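Local coordinates for protein Ser-thr phosphatase MSPP (Mycobacterium smegmatis, PDB 2JFR) that probably acts as a metal-dependent protein serine/threonine phosphatase of the PPM (PP2C) family, removing phosphate groups from proteins, at residues A3-A8 / I30-A35; A96-E99 / P105-V108; Y116-G121 / A200-D205. All coordinates share one frame; numbering follows the deposited sequence. Where two conformers were deposited one is given.

Contact 1: A3-A8 / I30-A35; sequences ASVLSA and ILYAVA
Tyr32 and Val5 meet because of their first torsions: the tyrosine sets CG anti to its own carbonyl carbon (chi1 -60°), while the valine sends CG1 out opposite its backbone N (chi1 176°). With the strands facing each other, the two side chains come from opposite directions, and Val5 CG1 ends 3.6 Å from Tyr32 OH. This is a van der Waals approach of a methyl to the phenol oxygen.

Ala8 supplies the second touch. Its CB lies 3.4 Å from Tyr32 CE1, a close carbon-carbon distance, and 3.8 Å from Tyr32 OH, so the methyl sits obliquely beside the outer part of the ring. The phenol end is thus met by one carbon from each of two residues three positions apart. Such a spacing in a regular strand would put them on different sides; Leu6 and Ser7, both bonded to Asp232, with psi -48° at Leu6, fit a classic beta bulge, and its extra residue lets Val5 and Ala8 both face the tyrosine.

The backbones themselves stay apart. Val5 CA and Ile30 CA are 7.6 Å from each other, Ala8 CA and Tyr32 CA 9.0 Å, and no hydrogen bond joins the segments. Tyr32 instead pairs with Val95 within its own sheet. Val229 and Ile231 of strand 226-233 also touch the Tyr32 side chain, which continues the same apolar layer.

Only 139 Å² is buried between the segments, Tyr32 giving the largest share; it is also the one buried residue of the three that touch. Strand 31-38 goes on to Asp36, a ligand of the bound metals, but this contact lies away from that site. Side chains meeting between facing antiparallel sheets, without backbone bonds, are characteristic of the beta-sandwich core of the PP2C fold.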
loop_
_atom_site.group_PDB
_atom_site.type_symbol
_atom_site.label_atom_id
_atom_site.label_comp_id
_atom_site.label_asym_id
_atom_site.label_seq_id
_atom_site.Cartn_x
_atom_site.Cartn_y
_atom_site.Cartn_z
ATOM N N ALA A 3 21.406 2.963 -11.052
ATOM C CA ALA A 3 20.788 1.950 -10.194
ATOM C C ALA A 3 19.314 1.735 -10.551
ATOM O O ALA A 3 18.654 2.621 -11.078
ATOM C CB ALA A 3 20.881 2.362 -8.766
ATOM N N SER A 4 18.794 0.602 -10.163
ATOM C CA SER A 4 17.376 0.330 -10.370
ATOM C C SER A 4 16.505 1.224 -9.519
ATOM O O SER A 4 15.444 1.637 -10.003
ATOM C CB SER A 4 17.098 -1.127 -10.097
ATOM O OG SER A 4 17.714 -1.921 -11.086
ATOM N N VAL A 5 16.875 1.488 -8.314
ATOM C CA VAL A 5 16.178 2.427 -7.435
ATOM C C VAL A 5 17.118 3.625 -7.279
ATOM O O VAL A 5 18.202 3.507 -6.741
ATOM C CB VAL A 5 15.770 1.854 -6.090
ATOM C CG1 VAL A 5 15.157 2.894 -5.226
ATOM C CG2 VAL A 5 14.842 0.632 -6.301
ATOM N N LEU A 6 16.639 4.781 -7.686
ATOM C CA LEU A 6 17.384 6.037 -7.523
ATOM C C LEU A 6 17.191 6.591 -6.166
ATOM O O LEU A 6 18.125 7.008 -5.496
ATOM C CB LEU A 6 16.992 7.005 -8.585
ATOM C CG LEU A 6 17.173 6.574 -10.018
ATOM C CD1 LEU A 6 16.783 7.673 -10.972
ATOM C CD2 LEU A 6 18.638 6.169 -10.249
ATOM N N SER A 7 15.926 6.675 -5.692
ATOM C CA SER A 7 15.683 7.104 -4.342
ATOM C C SER A 7 14.215 6.780 -4.023
ATOM O O SER A 7 13.444 6.329 -4.856
ATOM C CB SER A 7 15.970 8.565 -4.131
ATOM O OG SER A 7 14.916 9.342 -4.651
ATOM N N ALA A 8 13.933 6.930 -2.767
ATOM C CA ALA A 8 12.613 6.630 -2.242
ATOM C C ALA A 8 12.321 7.560 -1.102
ATOM O O ALA A 8 13.232 8.130 -0.477
ATOM C CB ALA A 8 12.501 5.200 -1.787
ATOM N N ILE A 30 15.416 -2.897 -1.226
ATOM C CA ILE A 30 14.516 -3.017 -2.395
ATOM C C ILE A 30 13.077 -3.293 -1.955
ATOM O O ILE A 30 12.244 -3.470 -2.845
ATOM C CB ILE A 30 15.010 -4.111 -3.364
ATOM C CG1 ILE A 30 14.925 -5.523 -2.783
ATOM C CG2 ILE A 30 16.406 -3.744 -3.808
ATOM C CD1 ILE A 30 15.064 -6.570 -3.877
ATOM N N LEU A 31 12.810 -3.336 -0.655
ATOM C CA LEU A 31 11.468 -3.649 -0.150
ATOM C C LEU A 31 10.764 -2.389 0.348
ATOM O O LEU A 31 11.299 -1.626 1.166
ATOM C CB LEU A 31 11.569 -4.646 1.017
ATOM C CG LEU A 31 10.242 -5.084 1.601
ATOM C CD1 LEU A 31 9.422 -5.883 0.600
ATOM C CD2 LEU A 31 10.457 -5.897 2.882
ATOM N N TYR A 32 9.542 -2.222 -0.114
ATOM C CA TYR A 32 8.708 -1.060 0.193
ATOM C C TYR A 32 7.333 -1.563 0.508
ATOM O O TYR A 32 6.820 -2.444 -0.157
ATOM C CB TYR A 32 8.668 -0.100 -0.996
ATOM C CG TYR A 32 10.060 0.389 -1.334
ATOM C CD1 TYR A 32 10.590 1.480 -0.682
ATOM C CD2 TYR A 32 10.865 -0.281 -2.229
ATOM C CE1 TYR A 32 11.859 1.930 -0.937
ATOM C CE2 TYR A 32 12.182 0.162 -2.463
ATOM C CZ TYR A 32 12.628 1.249 -1.805
ATOM O OH TYR A 32 13.941 1.659 -2.055
ATOM N N ALA A 33 6.654 -0.965 1.507
ATOM C CA ALA A 33 5.326 -1.457 1.816
ATOM C C ALA A 33 4.514 -0.402 2.553
ATOM O O ALA A 33 5.059 0.455 3.260
ATOM C CB ALA A 33 5.386 -2.732 2.669
ATOM N N VAL A 34 3.213 -0.543 2.419
ATOM C CA VAL A 34 2.222 0.149 3.242
ATOM C C VAL A 34 1.273 -0.881 3.810
ATOM O O VAL A 34 0.859 -1.807 3.124
ATOM C CB VAL A 34 1.460 1.209 2.425
ATOM C CG1 VAL A 34 0.296 1.819 3.212
ATOM C CG2 VAL A 34 2.401 2.279 1.919
ATOM N N ALA A 35 0.896 -0.651 5.069
ATOM C CA ALA A 35 -0.113 -1.471 5.749
ATOM C C ALA A 35 -1.111 -0.524 6.408
ATOM O O ALA A 35 -0.719 0.326 7.195
ATOM C CB ALA A 35 0.538 -2.375 6.778
#

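Contact 2: A96-E99 / P105-V108; sequences AVFE and PLVV
Ala96 and Leu106 form an antiparallel hydrogen-bonded pair where the beta hairpin of strands 89-96 and 106-110 opens into its connecting loop. Two backbone bonds define it: Ala96 N donates to Leu106 O and Leu106 N donates to Ala96 O, each 2.9 Å long. Both are fairly straight, with N-H...O angles of 160° and 157°.

The side chains of this pair lie on one face of the sheet, where Phe98 joins them. The CB of Leu106 meets the edge of the phenyl ring near its plane, 4.0 Å from Phe98 CD2, and Leu106 CD2 reaches Phe98 CE2 at 4.1 Å. The methyl of Ala96 is placed differently, above one face of that ring and displaced toward its rim. Phe98 is thus touched by one partner at its edge and by another over its face. It reaches this position with CG anti to the carbonyl carbon (chi1 -64°).

Pro105 closes the loop side: its CG lies 4.2 Å from Val97 CG1, a loose apolar touch. The approach of Pro105 N to Phe98 O, at 3.4 Å, is no hydrogen bond, because the proline nitrogen carries no hydrogen.

A turn in the backbone brings Phe98 into place. Val97 is the centre of an inverse gamma turn, in which Phe98 N makes a weak hydrogen bond to Ala96 O. That oxygen also takes the Leu106 bond and a CA-H...O contact from Pro105 CA at 3.3 Å, so three donors of unequal strength gather round it.

Farther out, Ala96 touches Leu66 and Leu106 touches Arg63, both of helix 63-81, which packs on this side. On the Val97 side, the backbone N of Val97 bonds to the carbonyl O of Ile30, just before strand 31-38.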
loop_
_atom_site.group_PDB
_atom_site.type_symbol
_atom_site.label_atom_id
_atom_site.label_comp_id
_atom_site.label_asym_id
_atom_site.label_seq_id
_atom_site.Cartn_x
_atom_site.Cartn_y
_atom_site.Cartn_z
ATOM N N ALA A 96 8.779 -5.403 -4.031
ATOM C CA ALA A 96 10.183 -5.719 -4.034
ATOM C C ALA A 96 10.728 -5.384 -5.412
ATOM O O ALA A 96 10.283 -5.957 -6.410
ATOM C CB ALA A 96 10.453 -7.169 -3.691
ATOM N N VAL A 97 11.689 -4.456 -5.458
ATOM C CA VAL A 97 12.249 -4.022 -6.735
ATOM C C VAL A 97 13.395 -4.967 -7.106
ATOM O O VAL A 97 14.579 -4.595 -7.090
ATOM C CB VAL A 97 12.655 -2.552 -6.742
ATOM C CG1 VAL A 97 13.015 -2.130 -8.135
ATOM C CG2 VAL A 97 11.534 -1.674 -6.172
ATOM N N PHE A 98 13.038 -6.205 -7.395
ATOM C CA PHE A 98 14.011 -7.205 -7.812
ATOM C C PHE A 98 14.609 -6.873 -9.174
ATOM O O PHE A 98 13.935 -6.320 -10.042
ATOM C CB PHE A 98 13.348 -8.566 -7.935
ATOM C CG PHE A 98 12.803 -9.179 -6.681
ATOM C CD1 PHE A 98 13.649 -9.456 -5.620
ATOM C CD2 PHE A 98 11.469 -9.518 -6.564
ATOM C CE1 PHE A 98 13.146 -10.064 -4.483
ATOM C CE2 PHE A 98 10.956 -10.172 -5.451
ATOM C CZ PHE A 98 11.827 -10.442 -4.423
ATOM N N GLU A 99 15.856 -7.279 -9.327
ATOM C CA GLU A 99 16.496 -7.296 -10.631
ATOM C C GLU A 99 15.849 -8.346 -11.522
ATOM O O GLU A 99 15.190 -9.285 -11.053
ATOM C CB GLU A 99 17.992 -7.595 -10.481
ATOM C CG GLU A 99 18.718 -6.495 -9.757
ATOM C CD GLU A 99 18.650 -5.181 -10.493
ATOM O OE1 GLU A 99 19.111 -5.100 -11.651
ATOM O OE2 GLU A 99 18.084 -4.213 -9.956
ATOM N N PRO A 105 10.633 -6.622 -10.815
ATOM C CA PRO A 105 9.843 -5.999 -9.727
ATOM C C PRO A 105 8.539 -6.733 -9.503
ATOM O O PRO A 105 7.863 -7.161 -10.469
ATOM C CB PRO A 105 9.667 -4.586 -10.180
ATOM C CG PRO A 105 10.932 -4.322 -10.999
ATOM C CD PRO A 105 11.090 -5.594 -11.772
ATOM N N LEU A 106 8.169 -6.869 -8.248
ATOM C CA LEU A 106 7.015 -7.680 -7.850
ATOM C C LEU A 106 6.175 -6.933 -6.825
ATOM O O LEU A 106 6.734 -6.294 -5.935
ATOM C CB LEU A 106 7.534 -8.995 -7.250
ATOM C CG LEU A 106 6.486 -10.124 -7.100
ATOM C CD1 LEU A 106 6.147 -10.699 -8.444
ATOM C CD2 LEU A 106 7.014 -11.167 -6.185
ATOM N N VAL A 107 4.876 -7.048 -6.968
ATOM C CA VAL A 107 3.914 -6.564 -5.938
ATOM C C VAL A 107 3.176 -7.717 -5.367
ATOM O O VAL A 107 2.742 -8.656 -6.071
ATOM C CB VAL A 107 2.994 -5.472 -6.481
ATOM C CG1 VAL A 107 2.153 -5.908 -7.670
ATOM C CG2 VAL A 107 2.096 -4.895 -5.379
ATOM N N VAL A 108 2.994 -7.680 -4.037
ATOM C CA VAL A 108 2.144 -8.610 -3.302
ATOM C C VAL A 108 1.167 -7.744 -2.522
ATOM O O VAL A 108 1.587 -6.836 -1.807
ATOM C CB VAL A 108 2.987 -9.500 -2.378
ATOM C CG1 VAL A 108 2.054 -10.463 -1.624
ATOM C CG2 VAL A 108 4.058 -10.245 -3.135
#

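Contact 3: Y116-G121 / A200-D205; sequences YRIRDG and AATSPD
Ile118 faces Ala201 and Thr202 where the end of helix 194-201 packs on strand 115-119, a helix-on-sheet contact at one flank of the PP2C beta sandwich. The two branches of Ile118 divide the work. CD1 is directed at the helix end and stops 3.8 Å from Ala201 CB, whereas CG2 touches Thr202 CG2 at 3.6 Å, with the two side chains running at a slant to one another. Ile118 was deposited in two conformers, so these distances hold for one of them.

No hydrogen bond crosses between the segments, and the 145 Å² buried here comes mainly from Ile118, Thr202 and Ala201, whose touching atoms are methyls. Met123 of strand 122-125 touches both Ile118 and Ala201 and extends this patch.

Thr202 is the first residue past the helix. It holds OG1 between its backbone N and carbonyl carbon (chi1 53°), which turns CG2 to Ile118 while OG1 bonds back chiefly to Val198 O, with Asp199 O as a second acceptor. The helix end is further tied by Ser203, whose OG and N both reach Ala200 O from the same face of its plane, Ser203 OG donating at 2.8 Å.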
loop_
_atom_site.group_PDB
_atom_site.type_symbol
_atom_site.label_atom_id
_atom_site.label_comp_id
_atom_site.label_asym_id
_atom_site.label_seq_id
_atom_site.Cartn_x
_atom_site.Cartn_y
_atom_site.Cartn_z
ATOM N N TYR A 116 0.483 2.370 -7.547
ATOM C CA TYR A 116 0.345 3.149 -8.764
ATOM C C TYR A 116 1.666 3.241 -9.479
ATOM O O TYR A 116 2.732 3.281 -8.831
ATOM C CB TYR A 116 -0.119 4.584 -8.489
ATOM C CG TYR A 116 -1.305 4.733 -7.600
ATOM C CD1 TYR A 116 -2.585 4.879 -8.093
ATOM C CD2 TYR A 116 -1.159 4.699 -6.196
ATOM C CE1 TYR A 116 -3.677 5.024 -7.215
ATOM C CE2 TYR A 116 -2.206 4.852 -5.340
ATOM C CZ TYR A 116 -3.461 5.001 -5.849
ATOM O OH TYR A 116 -4.521 5.130 -4.964
ATOM N N ARG A 117 1.600 3.356 -10.795
ATOM C CA ARG A 117 2.768 3.748 -11.602
ATOM C C ARG A 117 2.497 5.117 -12.157
ATOM O O ARG A 117 1.430 5.393 -12.658
ATOM C CB ARG A 117 2.997 2.789 -12.735
ATOM C CG ARG A 117 4.264 3.103 -13.550
ATOM C CD ARG A 117 4.439 2.187 -14.748
ATOM N NE ARG A 117 3.299 2.382 -15.617
ATOM C CZ ARG A 117 2.710 1.472 -16.342
ATOM N NH1 ARG A 117 3.253 0.281 -16.447
ATOM N NH2 ARG A 117 1.631 1.802 -17.007
ATOM N N ILE A 118 3.537 5.955 -12.067
ATOM C CA ILE A 118 3.533 7.304 -12.598
ATOM C C ILE A 118 4.518 7.315 -13.735
ATOM O O ILE A 118 5.711 7.090 -13.543
ATOM C CB ILE A 118 3.844 8.259 -11.432
ATOM C CG1 ILE A 118 2.802 8.053 -10.349
ATOM C CG2 ILE A 118 3.937 9.723 -11.846
ATOM C CD1 ILE A 118 3.193 8.432 -8.951
ATOM N N ARG A 119 4.006 7.533 -14.959
ATOM C CA ARG A 119 4.790 7.457 -16.170
ATOM C C ARG A 119 4.293 8.526 -17.127
ATOM O O ARG A 119 3.086 8.565 -17.406
ATOM C CB ARG A 119 4.698 6.047 -16.808
ATOM C CG ARG A 119 5.318 5.889 -18.143
ATOM C CD ARG A 119 4.919 4.513 -18.770
ATOM N NE ARG A 119 5.808 3.607 -18.116
ATOM C CZ ARG A 119 5.805 2.302 -18.427
ATOM N NH1 ARG A 119 4.914 1.845 -19.310
ATOM N NH2 ARG A 119 6.712 1.578 -17.836
ATOM N N ASP A 120 5.193 9.361 -17.593
ATOM C CA ASP A 120 4.886 10.410 -18.588
ATOM C C ASP A 120 3.688 11.259 -18.158
ATOM O O ASP A 120 2.802 11.616 -18.907
ATOM C CB ASP A 120 4.509 9.763 -19.939
ATOM C CG ASP A 120 5.564 8.947 -20.574
ATOM O OD1 ASP A 120 6.755 9.198 -20.241
ATOM O OD2 ASP A 120 5.234 8.074 -21.446
ATOM N N GLY A 121 3.593 11.529 -16.845
ATOM C CA GLY A 121 2.584 12.439 -16.327
ATOM C C GLY A 121 1.271 11.749 -15.952
ATOM O O GLY A 121 0.406 12.443 -15.408
ATOM N N ALA A 200 0.757 16.526 -7.067
ATOM C CA ALA A 200 1.652 16.206 -5.953
ATOM C C ALA A 200 2.527 15.012 -6.278
ATOM O O ALA A 200 3.736 14.985 -5.995
ATOM C CB ALA A 200 0.798 15.959 -4.705
ATOM N N ALA A 201 1.944 13.948 -6.831
ATOM C CA ALA A 201 2.622 12.691 -7.069
ATOM C C ALA A 201 3.741 12.820 -8.118
ATOM O O ALA A 201 4.611 11.950 -8.132
ATOM C CB ALA A 201 1.657 11.636 -7.521
ATOM N N THR A 202 3.688 13.832 -8.942
ATOM C CA THR A 202 4.676 14.047 -9.996
ATOM C C THR A 202 5.700 15.080 -9.585
ATOM O O THR A 202 6.560 15.456 -10.402
ATOM C CB THR A 202 4.027 14.442 -11.321
ATOM O OG1 THR A 202 3.142 15.565 -11.175
ATOM C CG2 THR A 202 3.227 13.274 -11.896
ATOM N N SER A 203 5.702 15.520 -8.347
ATOM C CA SER A 203 6.682 16.485 -7.900
ATOM C C SER A 203 8.089 15.926 -8.133
ATOM O O SER A 203 8.342 14.775 -7.736
ATOM C CB SER A 203 6.573 16.742 -6.435
ATOM O OG SER A 203 5.325 17.252 -6.057
ATOM N N PRO A 204 8.982 16.629 -8.794
ATOM C CA PRO A 204 10.266 15.957 -9.130
ATOM C C PRO A 204 11.025 15.391 -7.960
ATOM O O PRO A 204 11.562 14.292 -8.093
ATOM C CB PRO A 204 11.073 17.134 -9.724
ATOM C CG PRO A 204 10.013 17.971 -10.371
ATOM C CD PRO A 204 8.841 17.946 -9.407
ATOM N N ASP A 205 11.113 16.082 -6.839
ATOM C CA ASP A 205 11.812 15.520 -5.684
ATOM C C ASP A 205 10.890 14.608 -4.927
ATOM O O ASP A 205 9.850 15.035 -4.457
ATOM C CB ASP A 205 12.300 16.683 -4.816
ATOM C CG ASP A 205 13.048 16.320 -3.547
ATOM O OD1 ASP A 205 12.992 15.150 -3.078
ATOM O OD2 ASP A 205 13.699 17.224 -2.950
#

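In the fold
The three contacts come in series along the chain, each closing before the next opens. Contacts 1 and 2 are neighbours, with centres about 9 Å apart, and they touch directly: Ser4 OG probably bonds to Glu99 OE2, and Val5 and Ile30 pack on Val97 and Phe98. Contact 1 spans the two facing sheets, contact 2 pairs adjacent strands of the sheet holding 31-38, and contact 3 sets a helix end against the other sheet, the one that also holds strand 5-13. Contact 3 stands alone, its centre about 15 Å from contact 1 and 19 Å from contact 2. Together they join the sheets, a hairpin and a flanking helix, away from the metal site.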